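Long-range contact in putative alpha-galactosidase/melibiase (Bacteroides fragilis, PDB 4OGZ), which probably hydrolyses terminal, non-reducing alpha-D-galactose residues from alpha-galactosides: residues Y401-K406 / V425-N430. Residues are numbered along the deposited sequence; the frame is centred on the assembly and turned at random.
Sequences YDVWVK and VDVELN
Val427 lays its CG2 methyl over one face of the Tyr401 ring in a CH-pi contact, 3.8 Å from the ring centroid and nearest to CG at 3.6 Å, so the methyl sits toward the root of the ring. With CG turned between its backbone N and carbonyl carbon (chi1 67°), the ring of Tyr401 leans obliquely across strand 425-429, its hydroxyl end toward Glu428. The other methyl of Val427, CG1, touches Tyr401 CE1 and also Val403 CG2, at 3.8 Å, while Val425 CG1 approaches Tyr401 CD2 obliquely at 3.9 Å. A beta-branched valine suits position 427, since one methyl covers the ring while the other reaches both Tyr401 and Val403. The two strands belong to different sheets of the C-terminal beta sandwich: 401-406 pairs with 393-397 and 413-419, whereas 425-429 pairs with 458-462. Their axes come within 8.7 Å at closest approach, with 31° between their N-to-C directions, and no direct hydrogen bond joins them. Toward solvent the contact becomes looser. There tyrosine suits the border, its ring packing against valines while a water lies 3.0 Å from Tyr401 OH and donates to Glu428 O. Asp426 and Glu428, both exposed, direct their carboxylates away from strand 401-406.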
# COMPACT_ATOMS: atom_id res chain seq x y z
N TYR A 401 -2.77 18.66 -18.80
CA TYR A 401 -2.23 17.34 -18.64
C TYR A 401 -0.98 17.41 -17.84
O TYR A 401 -0.39 18.47 -17.69
CB TYR A 401 -1.92 16.71 -20.03
CG TYR A 401 -0.80 17.39 -20.78
CD1 TYR A 401 0.52 17.09 -20.50
CD2 TYR A 401 -1.06 18.36 -21.76
CE1 TYR A 401 1.55 17.73 -21.14
CE2 TYR A 401 -0.02 19.00 -22.42
CZ TYR A 401 1.28 18.68 -22.10
OH TYR A 401 2.35 19.28 -22.74
N ASP A 402 -0.57 16.26 -17.38
CA ASP A 402 0.67 16.05 -16.70
C ASP A 402 1.50 15.03 -17.44
O ASP A 402 0.99 14.14 -18.11
CB ASP A 402 0.46 15.40 -15.35
CG ASP A 402 -0.25 16.27 -14.36
OD1 ASP A 402 -0.39 17.50 -14.55
OD2 ASP A 402 -0.67 15.70 -13.33
N VAL A 403 2.81 15.13 -17.26
CA VAL A 403 3.69 14.06 -17.59
C VAL A 403 4.48 13.74 -16.32
O VAL A 403 5.10 14.62 -15.76
CB VAL A 403 4.61 14.44 -18.75
CG1 VAL A 403 5.59 13.32 -19.02
CG2 VAL A 403 3.78 14.74 -20.01
N TRP A 404 4.40 12.49 -15.87
CA TRP A 404 5.08 12.02 -14.67
C TRP A 404 6.15 11.01 -15.07
O TRP A 404 5.95 10.28 -16.02
CB TRP A 404 4.13 11.36 -13.70
CG TRP A 404 3.07 12.24 -13.05
CD1 TRP A 404 1.96 12.75 -13.64
CD2 TRP A 404 3.00 12.61 -11.66
NE1 TRP A 404 1.21 13.45 -12.71
CE2 TRP A 404 1.84 13.40 -11.49
CE3 TRP A 404 3.83 12.41 -10.55
CZ2 TRP A 404 1.46 13.94 -10.24
CZ3 TRP A 404 3.48 12.94 -9.33
CH2 TRP A 404 2.28 13.69 -9.17
N VAL A 405 7.27 11.01 -14.35
CA VAL A 405 8.41 10.10 -14.67
C VAL A 405 9.05 9.41 -13.43
O VAL A 405 9.36 10.01 -12.40
CB VAL A 405 9.46 10.82 -15.52
CG1 VAL A 405 9.80 12.17 -14.92
CG2 VAL A 405 10.71 9.95 -15.70
N LYS A 406 9.14 8.10 -13.54
CA LYS A 406 9.62 7.23 -12.48
C LYS A 406 10.79 6.40 -13.02
O LYS A 406 10.62 5.51 -13.85
CB LYS A 406 8.48 6.32 -11.99
CG LYS A 406 8.78 5.62 -10.67
CD LYS A 406 7.78 4.51 -10.40
CE LYS A 406 7.71 4.10 -8.93
NZ LYS A 406 9.00 3.73 -8.32
N VAL A 425 -7.32 15.26 -25.00
CA VAL A 425 -6.07 16.02 -25.01
C VAL A 425 -4.96 15.30 -25.79
O VAL A 425 -4.84 14.09 -25.71
CB VAL A 425 -5.59 16.21 -23.54
CG1 VAL A 425 -4.11 16.54 -23.44
CG2 VAL A 425 -6.41 17.28 -22.83
N ASP A 426 -4.13 16.06 -26.49
CA ASP A 426 -2.91 15.56 -27.13
C ASP A 426 -1.67 15.90 -26.28
O ASP A 426 -1.52 17.01 -25.78
CB ASP A 426 -2.76 16.17 -28.52
CG ASP A 426 -3.82 15.69 -29.50
OD1 ASP A 426 -4.50 14.67 -29.24
OD2 ASP A 426 -3.99 16.34 -30.56
N VAL A 427 -0.78 14.93 -26.11
CA VAL A 427 0.46 15.15 -25.37
C VAL A 427 1.63 14.66 -26.22
O VAL A 427 1.71 13.47 -26.52
CB VAL A 427 0.47 14.38 -24.04
CG1 VAL A 427 1.79 14.63 -23.29
CG2 VAL A 427 -0.71 14.76 -23.18
N GLU A 428 2.52 15.57 -26.63
CA GLU A 428 3.62 15.13 -27.48
C GLU A 428 4.67 14.51 -26.59
O GLU A 428 4.99 15.03 -25.52
CB GLU A 428 4.22 16.26 -28.30
CG GLU A 428 4.80 15.69 -29.59
CD GLU A 428 5.89 16.54 -30.19
OE1 GLU A 428 5.58 17.68 -30.62
OE2 GLU A 428 7.03 16.05 -30.27
N LEU A 429 5.18 13.36 -27.03
CA LEU A 429 6.21 12.65 -26.30
C LEU A 429 7.38 12.50 -27.23
O LEU A 429 7.21 12.05 -28.36
CB LEU A 429 5.68 11.30 -25.87
CG LEU A 429 6.20 10.64 -24.63
CD1 LEU A 429 6.23 11.64 -23.48
CD2 LEU A 429 5.32 9.44 -24.29
N ASN A 430 8.54 12.95 -26.79
CA ASN A 430 9.75 12.91 -27.59
C ASN A 430 10.91 12.81 -26.63
O ASN A 430 10.69 12.81 -25.41
CB ASN A 430 9.84 14.13 -28.54
CG ASN A 430 9.87 15.47 -27.81
OD1 ASN A 430 10.72 15.74 -26.96
ND2 ASN A 430 8.97 16.34 -28.18
O HOH W 1 4.25 17.62 -24.29